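Local coordinates for protein fatty acid amide hydrolase (Candida albicans, PDB 6KVR) that probably hydrolyses fatty acid amides and other monocarboxylic acid amides to the free carboxylate and ammonium, at residues A[361-366]-A[462-467]; A[290-295]-A[390-395]; A[101-106]-A[152-157]; A[85-90]-A[306-311]. All blocks are in the same frame, centred on the assembly; numbering follows the deposited sequence.

Contact 1: A[361-366]-A[462-467]; sequences RALNTV and FILSPT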
loop_
_atom_site.group_PDB
_atom_site.type_symbol
_atom_site.label_atom_id
_atom_site.label_comp_id
_atom_site.label_asym_id
_atom_site.label_seq_id
_atom_site.Cartn_x
_atom_site.Cartn_y
_atom_site.Cartn_z
ATOM N N ARG A 361 -26.600 -25.785 -3.696
ATOM C CA ARG A 361 -28.009 -25.430 -3.843
ATOM C C ARG A 361 -28.224 -23.938 -3.619
ATOM O O ARG A 361 -28.869 -23.265 -4.432
ATOM C CB ARG A 361 -28.874 -26.247 -2.880
ATOM C CG ARG A 361 -30.352 -25.869 -2.911
ATOM C CD ARG A 361 -31.251 -26.838 -2.140
ATOM N NE ARG A 361 -30.906 -26.920 -0.729
ATOM C CZ ARG A 361 -31.380 -26.117 0.213
ATOM N NH1 ARG A 361 -32.246 -25.159 -0.066
ATOM N NH2 ARG A 361 -30.964 -26.273 1.470
ATOM N N ALA A 362 -27.674 -23.396 -2.524
ATOM C CA ALA A 362 -27.886 -21.982 -2.223
ATOM C C ALA A 362 -27.280 -21.079 -3.299
ATOM O O ALA A 362 -27.894 -20.082 -3.703
ATOM C CB ALA A 362 -27.316 -21.651 -0.846
ATOM N N LEU A 363 -26.074 -21.401 -3.765
ATOM C CA LEU A 363 -25.492 -20.646 -4.866
ATOM C C LEU A 363 -26.409 -20.679 -6.088
ATOM O O LEU A 363 -26.731 -19.637 -6.675
ATOM C CB LEU A 363 -24.110 -21.207 -5.191
ATOM C CG LEU A 363 -23.315 -20.441 -6.247
ATOM C CD1 LEU A 363 -23.346 -18.941 -5.956
ATOM C CD2 LEU A 363 -21.884 -20.969 -6.301
ATOM N N ASN A 364 -26.876 -21.873 -6.461
ATOM C CA ASN A 364 -27.751 -21.997 -7.624
ATOM C C ASN A 364 -29.050 -21.212 -7.447
ATOM O O ASN A 364 -29.539 -20.586 -8.397
ATOM C CB ASN A 364 -28.055 -23.470 -7.894
ATOM C CG ASN A 364 -28.787 -23.667 -9.188
ATOM O OD1 ASN A 364 -28.258 -23.375 -10.257
ATOM N ND2 ASN A 364 -30.020 -24.140 -9.106
ATOM N N THR A 365 -29.624 -21.235 -6.244
ATOM C CA THR A 365 -30.861 -20.489 -6.017
ATOM C C THR A 365 -30.624 -18.987 -6.143
ATOM O O THR A 365 -31.467 -18.261 -6.685
ATOM C CB THR A 365 -31.453 -20.835 -4.643
ATOM O OG1 THR A 365 -31.806 -22.225 -4.600
ATOM C CG2 THR A 365 -32.710 -20.019 -4.363
ATOM N N VAL A 366 -29.468 -18.501 -5.668
ATOM C CA VAL A 366 -29.220 -17.060 -5.706
ATOM C C VAL A 366 -28.973 -16.603 -7.141
ATOM O O VAL A 366 -29.469 -15.552 -7.567
ATOM C CB VAL A 366 -28.059 -16.693 -4.757
ATOM C CG1 VAL A 366 -27.536 -15.276 -5.025
ATOM C CG2 VAL A 366 -28.515 -16.822 -3.305
ATOM N N PHE A 462 -19.085 -7.576 -10.141
ATOM C CA PHE A 462 -18.806 -8.343 -8.924
ATOM C C PHE A 462 -18.612 -9.814 -9.238
ATOM O O PHE A 462 -19.059 -10.320 -10.269
ATOM C CB PHE A 462 -19.921 -8.203 -7.886
ATOM C CG PHE A 462 -20.270 -6.782 -7.580
ATOM C CD1 PHE A 462 -19.458 -6.018 -6.747
ATOM C CD2 PHE A 462 -21.389 -6.192 -8.145
ATOM C CE1 PHE A 462 -19.768 -4.689 -6.473
ATOM C CE2 PHE A 462 -21.701 -4.859 -7.877
ATOM C CZ PHE A 462 -20.886 -4.107 -7.036
ATOM N N ILE A 463 -17.937 -10.503 -8.321
ATOM C CA ILE A 463 -17.754 -11.949 -8.393
ATOM C C ILE A 463 -18.484 -12.567 -7.209
ATOM O O ILE A 463 -18.312 -12.133 -6.060
ATOM C CB ILE A 463 -16.260 -12.320 -8.425
ATOM C CG1 ILE A 463 -15.583 -11.608 -9.602
ATOM C CG2 ILE A 463 -16.061 -13.830 -8.584
ATOM C CD1 ILE A 463 -14.101 -11.834 -9.702
ATOM N N LEU A 464 -19.348 -13.532 -7.497
ATOM C CA LEU A 464 -20.130 -14.235 -6.490
ATOM C C LEU A 464 -19.562 -15.638 -6.368
ATOM O O LEU A 464 -19.301 -16.292 -7.387
ATOM C CB LEU A 464 -21.608 -14.285 -6.871
ATOM C CG LEU A 464 -22.580 -15.034 -5.949
ATOM C CD1 LEU A 464 -22.618 -14.400 -4.572
ATOM C CD2 LEU A 464 -23.994 -15.073 -6.545
ATOM N N SER A 465 -19.349 -16.096 -5.137
ATOM C CA SER A 465 -18.625 -17.344 -4.944
ATOM C C SER A 465 -18.963 -17.902 -3.564
ATOM O O SER A 465 -19.448 -17.165 -2.697
ATOM C CB SER A 465 -17.110 -17.120 -5.083
ATOM O OG SER A 465 -16.638 -16.394 -3.965
ATOM N N PRO A 466 -18.698 -19.194 -3.327
ATOM C CA PRO A 466 -18.853 -19.749 -1.979
ATOM C C PRO A 466 -17.878 -19.101 -1.009
ATOM O O PRO A 466 -16.892 -18.479 -1.405
ATOM C CB PRO A 466 -18.533 -21.244 -2.163
ATOM C CG PRO A 466 -18.602 -21.490 -3.671
ATOM C CD PRO A 466 -18.171 -20.196 -4.273
ATOM N N THR A 467 -18.167 -19.254 0.286
ATOM C CA THR A 467 -17.255 -18.809 1.334
ATOM C C THR A 467 -16.346 -19.918 1.816
ATOM O O THR A 467 -15.278 -19.632 2.373
ATOM C CB THR A 467 -18.029 -18.258 2.535
ATOM O OG1 THR A 467 -19.014 -17.329 2.069
ATOM C CG2 THR A 467 -17.084 -17.503 3.483
#
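Helix 361-366 runs nearly antiparallel to strand 462-466, the two N-to-C directions differing by 156° and the axes coming within 9.3 Å, with Leu363 and Pro466 closest along the backbone (CA to CA 7.3 Å). The helix is part of helix 357-372, which joins strand 343-346 to the adjacent, parallel strand 376-379 and is thus the helical limb of a beta-alpha-beta crossover. Strand 462-466 is the parallel neighbour of 343-346, bonded to it through the backbone of Leu464 to Ala345 and Ile347. Leu464 carries the contact on the strand side. Its CG stands anti to the backbone N (chi1 178°), which sends the branch out towards the helix. There CD2 packs against Leu363 CD1 at 4.0 Å and against Val366 CG1 at 3.9 Å, so one methyl meets residues a helical turn apart. The two leucines pass alongside each other in opposite directions, while Val366 lies at a slant to Leu464. The other branch of Leu363 is used separately: its CD2 reaches Pro466 CG at 4.2 Å. Nearby, Ala362 rests on Val541 of strand 540-546, extending the helix-sheet interface. All four touching residues are buried and meet through carbon atoms alone, at van der Waals distance, which implies that dispersion and the exclusion of water, with no polar bond between the segments, hold helix to sheet here.

Contact 2: A[290-295]-A[390-395]; sequences ESVPAV and ETVHKM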
loop_
_atom_site.group_PDB
_atom_site.type_symbol
_atom_site.label_atom_id
_atom_site.label_comp_id
_atom_site.label_asym_id
_atom_site.label_seq_id
_atom_site.Cartn_x
_atom_site.Cartn_y
_atom_site.Cartn_z
ATOM N N GLU A 290 3.974 -7.970 5.113
ATOM C CA GLU A 290 3.399 -7.079 4.123
ATOM C C GLU A 290 3.007 -7.780 2.831
ATOM O O GLU A 290 2.347 -7.158 1.986
ATOM C CB GLU A 290 4.415 -5.980 3.780
ATOM C CG GLU A 290 4.253 -4.688 4.503
ATOM C CD GLU A 290 5.029 -3.589 3.801
ATOM O OE1 GLU A 290 6.235 -3.808 3.499
ATOM O OE2 GLU A 290 4.424 -2.525 3.527
ATOM N N SER A 291 3.444 -9.019 2.618
ATOM C CA SER A 291 3.140 -9.697 1.361
ATOM C C SER A 291 1.644 -9.975 1.225
ATOM O O SER A 291 1.080 -9.825 0.134
ATOM C CB SER A 291 3.960 -10.982 1.247
ATOM O OG SER A 291 5.344 -10.680 1.017
ATOM N N VAL A 292 0.987 -10.379 2.310
ATOM C CA VAL A 292 -0.471 -10.479 2.336
ATOM C C VAL A 292 -0.942 -9.823 3.629
ATOM O O VAL A 292 -1.084 -10.488 4.671
ATOM C CB VAL A 292 -0.960 -11.934 2.176
ATOM C CG1 VAL A 292 -0.294 -12.899 3.174
ATOM C CG2 VAL A 292 -2.474 -11.996 2.276
ATOM N N PRO A 293 -1.158 -8.513 3.621
ATOM C CA PRO A 293 -1.460 -7.819 4.877
ATOM C C PRO A 293 -2.858 -8.142 5.383
ATOM O O PRO A 293 -3.802 -8.328 4.609
ATOM C CB PRO A 293 -1.316 -6.332 4.513
ATOM C CG PRO A 293 -1.450 -6.266 3.037
ATOM C CD PRO A 293 -0.974 -7.585 2.491
ATOM N N ALA A 294 -2.966 -8.226 6.702
ATOM C CA ALA A 294 -4.234 -8.409 7.373
ATOM C C ALA A 294 -5.095 -7.157 7.224
ATOM O O ALA A 294 -4.652 -6.105 6.765
ATOM C CB ALA A 294 -4.017 -8.723 8.850
ATOM N N VAL A 295 -6.350 -7.286 7.633
ATOM C CA VAL A 295 -7.347 -6.250 7.434
ATOM C C VAL A 295 -8.326 -6.354 8.588
ATOM O O VAL A 295 -8.543 -7.434 9.139
ATOM C CB VAL A 295 -8.014 -6.438 6.049
ATOM C CG1 VAL A 295 -9.518 -6.684 6.159
ATOM C CG2 VAL A 295 -7.678 -5.300 5.125
ATOM N N GLU A 390 -1.262 -21.803 -3.338
ATOM C CA GLU A 390 0.089 -22.155 -2.919
ATOM C C GLU A 390 0.900 -20.922 -2.559
ATOM O O GLU A 390 1.663 -20.935 -1.585
ATOM C CB GLU A 390 0.814 -22.931 -4.025
ATOM C CG GLU A 390 0.498 -24.417 -4.032
ATOM C CD GLU A 390 0.735 -25.072 -5.390
ATOM O OE1 GLU A 390 0.290 -26.227 -5.574
ATOM O OE2 GLU A 390 1.386 -24.448 -6.262
ATOM N N THR A 391 0.771 -19.849 -3.344
ATOM C CA THR A 391 1.559 -18.659 -3.052
ATOM C C THR A 391 1.151 -18.053 -1.716
ATOM O O THR A 391 2.006 -17.705 -0.896
ATOM C CB THR A 391 1.424 -17.624 -4.175
ATOM O OG1 THR A 391 1.845 -18.206 -5.411
ATOM C CG2 THR A 391 2.307 -16.403 -3.873
ATOM N N VAL A 392 -0.154 -17.927 -1.467
ATOM C CA VAL A 392 -0.545 -17.264 -0.232
ATOM C C VAL A 392 -0.218 -18.137 0.974
ATOM O O VAL A 392 0.198 -17.631 2.023
ATOM C CB VAL A 392 -2.030 -16.852 -0.270
ATOM C CG1 VAL A 392 -2.981 -18.033 0.029
ATOM C CG2 VAL A 392 -2.251 -15.666 0.699
ATOM N N HIS A 393 -0.312 -19.459 0.835
ATOM C CA HIS A 393 0.025 -20.299 1.978
ATOM C C HIS A 393 1.526 -20.337 2.233
ATOM O O HIS A 393 1.941 -20.501 3.384
ATOM C CB HIS A 393 -0.563 -21.700 1.813
ATOM C CG HIS A 393 -2.027 -21.748 2.133
ATOM N ND1 HIS A 393 -2.966 -21.035 1.418
ATOM C CD2 HIS A 393 -2.693 -22.304 3.172
ATOM C CE1 HIS A 393 -4.159 -21.205 1.964
ATOM N NE2 HIS A 393 -4.020 -21.972 3.032
ATOM N N LYS A 394 2.358 -20.182 1.191
ATOM C CA LYS A 394 3.785 -20.010 1.437
ATOM C C LYS A 394 4.028 -18.715 2.194
ATOM O O LYS A 394 4.854 -18.669 3.115
ATOM C CB LYS A 394 4.568 -20.004 0.116
ATOM C CG LYS A 394 4.735 -21.350 -0.578
ATOM C CD LYS A 394 5.559 -21.154 -1.863
ATOM C CE LYS A 394 5.641 -22.415 -2.726
ATOM N NZ LYS A 394 5.750 -22.054 -4.189
HETATM N N MSE A 395 3.295 -17.656 1.824
HETATM C CA MSE A 395 3.467 -16.311 2.382
HETATM C C MSE A 395 3.191 -16.324 3.872
HETATM O O MSE A 395 3.861 -15.630 4.636
HETATM C CB MSE A 395 2.533 -15.290 1.712
HETATM C CG MSE A 395 3.024 -14.699 0.392
HETATM SE SE MSE A 395 1.626 -13.571 -0.459
HETATM C CE MSE A 395 2.677 -12.729 -1.861
#
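An apolar contact of loop on helix joins Ser291 and Val292, in the connection between strands 268-271 and 295-300, to Val392 and Met395 of helix 385-397. The CA atoms of Ser291 and Met395 lie 6.7 Å apart, and all four residues are buried. Met395, present as selenomethionine, has its chain extended beyond CG and reaches across to the loop, at a slant to Val292. Its CE touches Ser291 CB at 3.8 Å, and its SE comes 3.8 Å from Ser291 O. Val292 fits beside the base of this side chain, its CG1 resting on Met395 CB at 4.0 Å. The second branch, CG2, is anti to the backbone N (chi1 52° for CG1) and meets Val392 CG2 at 4.0 Å, the two valines crossing at about a right angle. Val292 therefore places one methyl on each of two helix residues spaced three apart. The hydrogen bonds of Ser291 go elsewhere: OG pairs with Asn441 OD1, with Asn437 OD1 a second partner, and O accepts from Arg444 NH1, all on helix 434-457. Glu290 next door forms a salt bridge to Arg444 of the second subunit. Chemically, the loop is divided between two kinds of grip: Ser291 secures its oxygens on helix 434-457, whereas carbon and selenium surfaces seat it on helix 385-397, with the Val292 side chain about 4 Å from that of Ile254, a predicted substrate-binding residue.

Contact 3: A[101-106]-A[152-157]; sequences VEVFKA and GIPISL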
loop_
_atom_site.group_PDB
_atom_site.type_symbol
_atom_site.label_atom_id
_atom_site.label_comp_id
_atom_site.label_asym_id
_atom_site.label_seq_id
_atom_site.Cartn_x
_atom_site.Cartn_y
_atom_site.Cartn_z
ATOM N N VAL A 101 -28.611 3.785 28.236
ATOM C CA VAL A 101 -28.609 2.775 29.288
ATOM C C VAL A 101 -29.553 1.627 28.938
ATOM O O VAL A 101 -29.177 0.449 28.995
ATOM C CB VAL A 101 -28.978 3.419 30.632
ATOM C CG1 VAL A 101 -29.280 2.339 31.667
ATOM C CG2 VAL A 101 -27.847 4.344 31.096
ATOM N N GLU A 102 -30.795 1.947 28.571
ATOM C CA GLU A 102 -31.753 0.896 28.264
ATOM C C GLU A 102 -31.316 0.088 27.038
ATOM O O GLU A 102 -31.461 -1.140 27.014
ATOM C CB GLU A 102 -33.139 1.524 28.108
ATOM C CG GLU A 102 -33.612 1.788 26.708
ATOM C CD GLU A 102 -34.971 2.484 26.689
ATOM O OE1 GLU A 102 -35.972 1.887 27.163
ATOM O OE2 GLU A 102 -35.025 3.642 26.221
ATOM N N VAL A 103 -30.725 0.748 26.037
ATOM C CA VAL A 103 -30.233 0.019 24.873
ATOM C C VAL A 103 -29.082 -0.901 25.265
ATOM O O VAL A 103 -28.998 -2.044 24.799
ATOM C CB VAL A 103 -29.835 1.003 23.761
ATOM C CG1 VAL A 103 -28.943 0.314 22.717
ATOM C CG2 VAL A 103 -31.086 1.575 23.109
ATOM N N PHE A 104 -28.210 -0.443 26.169
ATOM C CA PHE A 104 -27.096 -1.274 26.613
ATOM C C PHE A 104 -27.569 -2.508 27.374
ATOM O O PHE A 104 -27.054 -3.613 27.162
ATOM C CB PHE A 104 -26.151 -0.461 27.489
ATOM C CG PHE A 104 -25.044 -1.280 28.074
ATOM C CD1 PHE A 104 -23.980 -1.690 27.285
ATOM C CD2 PHE A 104 -25.089 -1.681 29.395
ATOM C CE1 PHE A 104 -22.975 -2.451 27.823
ATOM C CE2 PHE A 104 -24.089 -2.444 29.936
ATOM C CZ PHE A 104 -23.032 -2.839 29.155
ATOM N N LYS A 105 -28.524 -2.332 28.291
ATOM C CA LYS A 105 -28.944 -3.434 29.155
ATOM C C LYS A 105 -29.577 -4.565 28.353
ATOM O O LYS A 105 -29.432 -5.743 28.710
ATOM C CB LYS A 105 -29.923 -2.926 30.214
ATOM C CG LYS A 105 -29.396 -1.784 31.067
ATOM C CD LYS A 105 -30.198 -1.623 32.350
ATOM C CE LYS A 105 -29.304 -1.602 33.571
ATOM N NZ LYS A 105 -28.863 -2.987 33.910
ATOM N N ALA A 106 -30.293 -4.232 27.275
ATOM C CA ALA A 106 -30.855 -5.283 26.434
ATOM C C ALA A 106 -29.746 -6.098 25.783
ATOM O O ALA A 106 -29.699 -7.326 25.920
ATOM C CB ALA A 106 -31.782 -4.683 25.382
ATOM N N GLY A 152 -23.879 5.523 21.901
ATOM C CA GLY A 152 -24.702 4.549 22.584
ATOM C C GLY A 152 -24.820 3.198 21.920
ATOM O O GLY A 152 -25.631 2.385 22.370
ATOM N N ILE A 153 -24.045 2.915 20.876
ATOM C CA ILE A 153 -24.182 1.690 20.102
ATOM C C ILE A 153 -23.242 0.627 20.730
ATOM O O ILE A 153 -22.022 0.839 20.694
ATOM C CB ILE A 153 -23.868 1.917 18.621
ATOM C CG1 ILE A 153 -24.942 2.811 18.005
ATOM C CG2 ILE A 153 -23.861 0.614 17.852
ATOM C CD1 ILE A 153 -26.378 2.320 18.282
ATOM N N PRO A 154 -23.769 -0.447 21.289
ATOM C CA PRO A 154 -22.897 -1.485 21.892
ATOM C C PRO A 154 -22.215 -2.341 20.836
ATOM O O PRO A 154 -22.867 -3.006 20.022
ATOM C CB PRO A 154 -23.869 -2.315 22.746
ATOM C CG PRO A 154 -25.126 -1.513 22.836
ATOM C CD PRO A 154 -25.188 -0.708 21.561
ATOM N N ILE A 155 -20.884 -2.360 20.878
ATOM C CA ILE A 155 -20.055 -2.965 19.844
ATOM C C ILE A 155 -19.136 -3.977 20.514
ATOM O O ILE A 155 -18.533 -3.678 21.550
ATOM C CB ILE A 155 -19.271 -1.886 19.071
ATOM C CG1 ILE A 155 -20.240 -1.084 18.193
ATOM C CG2 ILE A 155 -18.132 -2.488 18.237
ATOM C CD1 ILE A 155 -19.578 -0.142 17.217
ATOM N N SER A 156 -19.076 -5.186 19.957
ATOM C CA SER A 156 -18.186 -6.221 20.460
ATOM C C SER A 156 -16.848 -6.177 19.722
ATOM O O SER A 156 -16.775 -5.808 18.549
ATOM C CB SER A 156 -18.822 -7.603 20.310
ATOM O OG SER A 156 -19.215 -7.823 18.968
ATOM N N LEU A 157 -15.790 -6.582 20.419
ATOM C CA LEU A 157 -14.413 -6.370 19.983
ATOM C C LEU A 157 -13.647 -7.686 20.037
ATOM O O LEU A 157 -13.691 -8.398 21.047
ATOM C CB LEU A 157 -13.725 -5.333 20.865
ATOM C CG LEU A 157 -14.314 -3.922 20.873
ATOM C CD1 LEU A 157 -13.735 -3.155 22.017
ATOM C CD2 LEU A 157 -14.066 -3.204 19.544
#
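Helix 100-118 packs against the lead-in to strand 155-158, a parallel strand in the large mixed sheet, and the contact rests on Val103 and Phe104 meeting Gly152 and Pro154. The strand's last residue, Lys158, is predicted to belong to the charge relay system, although the contact itself lies away from the annotated sites. The backbones come closest at Phe104 and Pro154, whose CA atoms are 6.3 Å apart. Val103 does most of the touching through one branch: CG1, anti to the backbone N at chi1 163°, approaches Pro154 CD at 4.1 Å and Gly152 O at 3.9 Å. The valine side chain crosses that of the proline at about a right angle. Its methyl meets the ring carbon next to nitrogen. The next ring carbon, Pro154 CG, lies 4.3 Å from Phe104 CA, a contact with the helix backbone. The Phe104 ring itself turns to other neighbours, Leu130 and Ala133 of helix 126-143, and stands edge-to-face with Tyr198, on which Pro154 also packs. Gly152 has a positive phi of 82°, a left-handed conformation that glycine adopts without side-chain strain. The lead-in is tied on its own account, with backbone bonds joining Gly152 to Gly194, Ile153 to Val196 and Pro154 to Ala247. With a methyl, ring carbons, a helix CA and one carbonyl oxygen meeting across the two segments, this contact rests mainly on apolar surface, whereas those backbone bonds fix the path of 152-154.

Contact 4: A[85-90]-A[306-311]; sequences SATELA and LELWMK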
loop_
_atom_site.group_PDB
_atom_site.type_symbol
_atom_site.label_atom_id
_atom_site.label_comp_id
_atom_site.label_asym_id
_atom_site.label_seq_id
_atom_site.Cartn_x
_atom_site.Cartn_y
_atom_site.Cartn_z
ATOM N N SER A 85 -31.750 -2.416 13.606
ATOM C CA SER A 85 -30.408 -2.178 13.091
ATOM C C SER A 85 -29.718 -1.100 13.916
ATOM O O SER A 85 -30.364 -0.240 14.523
ATOM C CB SER A 85 -30.444 -1.748 11.628
ATOM O OG SER A 85 -30.819 -0.384 11.528
ATOM N N ALA A 86 -28.384 -1.154 13.938
ATOM C CA ALA A 86 -27.618 -0.102 14.595
ATOM C C ALA A 86 -27.942 1.267 14.005
ATOM O O ALA A 86 -27.938 2.275 14.724
ATOM C CB ALA A 86 -26.122 -0.401 14.479
ATOM N N THR A 87 -28.234 1.321 12.705
ATOM C CA THR A 87 -28.605 2.585 12.084
ATOM C C THR A 87 -29.841 3.186 12.749
ATOM O O THR A 87 -29.827 4.347 13.163
ATOM C CB THR A 87 -28.826 2.385 10.585
ATOM O OG1 THR A 87 -27.659 1.787 10.010
ATOM C CG2 THR A 87 -29.063 3.722 9.899
ATOM N N GLU A 88 -30.910 2.402 12.893
ATOM C CA GLU A 88 -32.124 2.955 13.495
ATOM C C GLU A 88 -32.000 3.106 15.016
ATOM O O GLU A 88 -32.554 4.061 15.577
ATOM C CB GLU A 88 -33.339 2.111 13.093
ATOM C CG GLU A 88 -33.187 0.601 13.225
ATOM C CD GLU A 88 -34.197 -0.184 12.354
ATOM O OE1 GLU A 88 -33.944 -1.382 12.044
ATOM O OE2 GLU A 88 -35.256 0.390 12.002
ATOM N N LEU A 89 -31.252 2.223 15.697
ATOM C CA LEU A 89 -30.883 2.493 17.088
ATOM C C LEU A 89 -30.192 3.849 17.231
ATOM O O LEU A 89 -30.455 4.600 18.182
ATOM C CB LEU A 89 -29.967 1.393 17.613
ATOM C CG LEU A 89 -30.529 0.070 18.112
ATOM C CD1 LEU A 89 -29.363 -0.806 18.525
ATOM C CD2 LEU A 89 -31.516 0.250 19.267
ATOM N N ALA A 90 -29.291 4.175 16.305
ATOM C CA ALA A 90 -28.550 5.427 16.407
ATOM C C ALA A 90 -29.483 6.624 16.257
ATOM O O ALA A 90 -29.429 7.570 17.056
ATOM C CB ALA A 90 -27.432 5.470 15.358
ATOM N N LEU A 306 -23.061 -2.395 8.388
ATOM C CA LEU A 306 -21.733 -2.384 7.766
ATOM C C LEU A 306 -21.445 -1.031 7.131
ATOM O O LEU A 306 -20.360 -0.473 7.303
ATOM C CB LEU A 306 -21.627 -3.489 6.715
ATOM C CG LEU A 306 -21.948 -4.931 7.131
ATOM C CD1 LEU A 306 -21.489 -5.888 6.052
ATOM C CD2 LEU A 306 -21.282 -5.259 8.458
ATOM N N GLU A 307 -22.422 -0.474 6.406
ATOM C CA GLU A 307 -22.202 0.797 5.721
ATOM C C GLU A 307 -22.035 1.940 6.718
ATOM O O GLU A 307 -21.148 2.791 6.560
ATOM C CB GLU A 307 -23.357 1.075 4.753
ATOM C CG GLU A 307 -23.015 1.937 3.549
ATOM C CD GLU A 307 -23.153 3.427 3.838
ATOM O OE1 GLU A 307 -24.094 3.796 4.587
ATOM O OE2 GLU A 307 -22.368 4.236 3.276
ATOM N N LEU A 308 -22.875 1.968 7.758
ATOM C CA LEU A 308 -22.754 2.988 8.794
ATOM C C LEU A 308 -21.355 2.997 9.392
ATOM O O LEU A 308 -20.766 4.061 9.619
ATOM C CB LEU A 308 -23.791 2.737 9.894
ATOM C CG LEU A 308 -23.614 3.576 11.168
ATOM C CD1 LEU A 308 -23.880 5.043 10.876
ATOM C CD2 LEU A 308 -24.460 3.099 12.340
ATOM N N TRP A 309 -20.822 1.804 9.674
ATOM C CA TRP A 309 -19.552 1.676 10.377
ATOM C C TRP A 309 -18.396 2.177 9.510
ATOM O O TRP A 309 -17.593 3.000 9.950
ATOM C CB TRP A 309 -19.364 0.212 10.785
ATOM C CG TRP A 309 -18.289 -0.055 11.767
ATOM C CD1 TRP A 309 -18.424 -0.173 13.111
ATOM C CD2 TRP A 309 -16.903 -0.272 11.482
ATOM N NE1 TRP A 309 -17.209 -0.435 13.693
ATOM C CE2 TRP A 309 -16.255 -0.502 12.715
ATOM C CE3 TRP A 309 -16.143 -0.268 10.308
ATOM C CZ2 TRP A 309 -14.886 -0.741 12.812
ATOM C CZ3 TRP A 309 -14.778 -0.513 10.402
ATOM C CH2 TRP A 309 -14.166 -0.753 11.649
HETATM N N MSE A 310 -18.322 1.727 8.264
HETATM C CA MSE A 310 -17.296 2.201 7.352
HETATM C C MSE A 310 -17.341 3.720 7.205
HETATM O O MSE A 310 -16.318 4.398 7.361
HETATM C CB MSE A 310 -17.452 1.531 5.981
HETATM C CG MSE A 310 -17.347 0.008 6.024
HETATM SE SE MSE A 310 -15.531 -0.587 6.519
HETATM C CE MSE A 310 -14.640 -0.258 4.769
ATOM N N LYS A 311 -18.534 4.247 6.909
ATOM C CA LYS A 311 -18.681 5.680 6.670
ATOM C C LYS A 311 -18.250 6.486 7.883
ATOM O O LYS A 311 -17.500 7.461 7.753
ATOM C CB LYS A 311 -20.127 6.021 6.299
ATOM C CG LYS A 311 -20.363 7.506 5.972
ATOM C CD LYS A 311 -21.837 7.739 5.678
ATOM C CE LYS A 311 -22.664 7.659 6.957
ATOM N NZ LYS A 311 -23.918 6.835 6.802
#
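Glu88 OE1 is gripped twice by Ser85: it accepts from Ser85 N at 2.9 Å (164° at the hydrogen), through its anti lone pair, and weakly from Ser85 OG at 3.3 Å. The first of these is half of a capping box at the start of helix 86-94, where it meets helix 303-317. The reciprocal bond runs from Glu88 N to Ser85 OG at 3.1 Å (167°). Asp305, itself on helix 303-317, uses OD1 on Ala86 N and OD2 on Thr87 OG1, tying the two helices together. A negative group at a helix N terminus is also probably favourable electrostatically. Across the interface the Thr87 and Leu308 side chains lie alongside each other, pointing opposite ways, with Thr87 OG1 packed 4.0 Å from Leu308 CB. Their CA atoms, 6.7 Å apart, mark the closest backbone approach. Leu308 CG stands anti to its own backbone N (chi1 169°), which carries CD2 to the first turn of the other helix. Ala86, whose side chain also packs on Ile248 of strand 248-253, supplies the small partner. There Leu308 CD2 stops 4.2 Å from Thr87 CA and 4.4 Å from Ala86 CB.

Overall arrangement
From the N terminus, segment 85-90 waits for 306-311, so contact 4 closes a loop of more than two hundred residues. Contact 3 opens and closes inside it, and the two touch: Ile153 CD1 packs on Leu89 CB at 3.8 Å and Val103 CG2 on Leu89 CD2 at 4.1 Å, knitting helix 86-94 to the lead-in of strand 155-158 and to the next helix, 100-118. Contact 2 begins at 290-295, before contact 4 has closed, and ends at 390-395, after contact 1 has begun; it therefore crosses both. Contacts 4 and 1 follow in series. Contacts 1 and 3 reach the same sheet with centres about 34 Å apart, while contacts 2 and 3 lie on opposite sides of the chain's centre.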